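PDB 4Z0C: toll-like receptor 13 from Mus musculus, which recognises single-stranded RNA from bacterial 23S rRNA and signals through MYD88 and TRAF6 to activate NF-kappa-B and the inflammatory response. Local coordinates for residues Asp668-Trp671 / Phe672-Ser676. Sequence-based numbering, arbitrary orientation.
Sequences DNLW and FKNWS
Trp-671 and Trp-675, one helical turn apart, lay their indoles over one another in an offset stack: the six-membered ring of Trp-671 and the five-membered ring of Trp-675 have centroids 4.6 Å apart and planes inclined by 15°. Both side chains carry CG anti to the backbone N (chi1 175° and 170°), which sends the two indoles the same way, side by side. The overlap is partial. CZ2 of Trp-671 reaches CG of Trp-675 at 3.5 Å, whereas CB of Trp-675 sits over the Trp-671 benzo ring, 3.9 Å from its centroid, as a CH-pi contact. At the foot of the two side chains, the helical bond from Trp-675 N to Trp-671 O measures 3.0 Å, so the pair shares one turn of regular helix.

On another side of the helix, Leu-670 and Asn-674 touch in the same i to i+4 relation, methyl CD1 of Leu-670 lying 3.5 Å from amide ND2 of Asn-674. That amide nitrogen is hydrogen-bonded to Asp-706, while OD1 of Asn-674 receives a weak bond from Lys-673 NZ, whose chain bends at its last torsion to come within 3.2 Å of it.

Asn-669 occupies the N-cap position, yet its side chain leaves the capping role aside. ND2 donates instead to the backbone O of Lys-640 and Gln-664, and OD1 accepts from Ile-642 N. The backbone O of Asn-669 accepts Lys-673 N at 2.9 Å in a nearly straight bond. Asn-669 thus gives its backbone to the first turn of helix 670-678, in the LRRCT region that caps the leucine-rich-repeat ectodomain, and its side chain to the end of the repeat region (Lys-640, Ile-642) and to the nearby Gln-664. Chemically, the contact divides its work: dispersion between indoles on one side, amide and charged groups near Asp-706 on another, and a buried, hydrogen-bonded asparagine amide anchoring the helix start.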
loop_
_atom_site.group_PDB
_atom_site.type_symbol
_atom_site.label_atom_id
_atom_site.label_comp_id
_atom_site.label_asym_id
_atom_site.label_seq_id
_atom_site.Cartn_x
_atom_site.Cartn_y
_atom_site.Cartn_z
ATOM N N ASP A 668 -0.049 34.643 -27.018
ATOM C CA ASP A 668 -0.778 34.479 -25.762
ATOM C C ASP A 668 0.181 34.523 -24.577
ATOM O O ASP A 668 -0.199 34.909 -23.475
ATOM C CB ASP A 668 -1.562 33.174 -25.752
ATOM C CG ASP A 668 -2.733 33.197 -26.713
ATOM O OD1 ASP A 668 -2.525 33.568 -27.883
ATOM O OD2 ASP A 668 -3.860 32.857 -26.298
ATOM N N ASN A 669 1.431 34.142 -24.820
ATOM C CA ASN A 669 2.449 34.115 -23.778
ATOM C C ASN A 669 3.430 35.263 -23.846
ATOM O O ASN A 669 4.448 35.249 -23.137
ATOM C CB ASN A 669 3.214 32.784 -23.822
ATOM C CG ASN A 669 2.403 31.649 -23.276
ATOM O OD1 ASN A 669 1.744 31.799 -22.251
ATOM N ND2 ASN A 669 2.404 30.518 -23.977
ATOM N N LEU A 670 3.135 36.246 -24.700
ATOM C CA LEU A 670 4.048 37.368 -24.908
ATOM C C LEU A 670 4.289 38.145 -23.620
ATOM O O LEU A 670 5.423 38.415 -23.287
ATOM C CB LEU A 670 3.574 38.302 -26.029
ATOM C CG LEU A 670 4.502 39.502 -26.256
ATOM C CD1 LEU A 670 5.884 39.004 -26.636
ATOM C CD2 LEU A 670 3.965 40.447 -27.321
ATOM N N TRP A 671 3.235 38.481 -22.876
ATOM C CA TRP A 671 3.466 39.163 -21.604
ATOM C C TRP A 671 4.352 38.335 -20.649
ATOM O O TRP A 671 5.293 38.866 -20.040
ATOM C CB TRP A 671 2.157 39.535 -20.889
ATOM C CG TRP A 671 2.481 40.114 -19.526
ATOM C CD1 TRP A 671 2.829 41.411 -19.242
ATOM C CD2 TRP A 671 2.554 39.400 -18.278
ATOM N NE1 TRP A 671 3.092 41.551 -17.896
ATOM C CE2 TRP A 671 2.931 40.332 -17.283
ATOM C CE3 TRP A 671 2.324 38.072 -17.904
ATOM C CZ2 TRP A 671 3.080 39.972 -15.937
ATOM C CZ3 TRP A 671 2.474 37.718 -16.562
ATOM C CH2 TRP A 671 2.842 38.664 -15.599
ATOM N N PHE A 672 4.059 37.039 -20.538
ATOM C CA PHE A 672 4.788 36.170 -19.618
ATOM C C PHE A 672 6.278 36.080 -19.965
ATOM O O PHE A 672 7.122 36.254 -19.101
ATOM C CB PHE A 672 4.165 34.760 -19.548
ATOM C CG PHE A 672 4.942 33.798 -18.666
ATOM C CD1 PHE A 672 4.874 33.902 -17.281
ATOM C CD2 PHE A 672 5.768 32.825 -19.226
ATOM C CE1 PHE A 672 5.581 33.027 -16.471
ATOM C CE2 PHE A 672 6.486 31.957 -18.427
ATOM C CZ PHE A 672 6.393 32.058 -17.046
ATOM N N LYS A 673 6.583 35.838 -21.239
ATOM C CA LYS A 673 7.953 35.706 -21.717
ATOM C C LYS A 673 8.821 36.921 -21.381
ATOM O O LYS A 673 9.957 36.772 -20.922
ATOM C CB LYS A 673 7.952 35.449 -23.225
ATOM C CG LYS A 673 9.260 35.769 -23.926
ATOM C CD LYS A 673 9.021 35.911 -25.426
ATOM C CE LYS A 673 10.251 36.422 -26.169
ATOM N NZ LYS A 673 10.461 37.891 -25.978
ATOM N N ASN A 674 8.288 38.118 -21.610
ATOM C CA ASN A 674 9.022 39.344 -21.285
ATOM C C ASN A 674 9.155 39.604 -19.788
ATOM O O ASN A 674 10.227 39.984 -19.312
ATOM C CB ASN A 674 8.387 40.548 -21.986
ATOM C CG ASN A 674 8.662 40.554 -23.470
ATOM O OD1 ASN A 674 9.755 40.193 -23.905
ATOM N ND2 ASN A 674 7.652 40.888 -24.260
ATOM N N TRP A 675 8.065 39.381 -19.052
ATOM C CA TRP A 675 8.036 39.626 -17.615
ATOM C C TRP A 675 8.912 38.609 -16.876
ATOM O O TRP A 675 9.626 38.963 -15.932
ATOM C CB TRP A 675 6.603 39.584 -17.075
ATOM C CG TRP A 675 6.542 39.589 -15.569
ATOM C CD1 TRP A 675 6.561 40.683 -14.754
ATOM C CD2 TRP A 675 6.480 38.444 -14.700
ATOM N NE1 TRP A 675 6.508 40.292 -13.433
ATOM C CE2 TRP A 675 6.449 38.926 -13.374
ATOM C CE3 TRP A 675 6.438 37.064 -14.916
ATOM C CZ2 TRP A 675 6.389 38.076 -12.269
ATOM C CZ3 TRP A 675 6.374 36.215 -13.809
ATOM C CH2 TRP A 675 6.347 36.726 -12.506
ATOM N N SER A 676 8.858 37.352 -17.309
ATOM C CA SER A 676 9.591 36.280 -16.624
ATOM C C SER A 676 11.093 36.467 -16.751
ATOM O O SER A 676 11.829 36.135 -15.831
ATOM C CB SER A 676 9.214 34.908 -17.158
ATOM O OG SER A 676 9.702 34.747 -18.472
#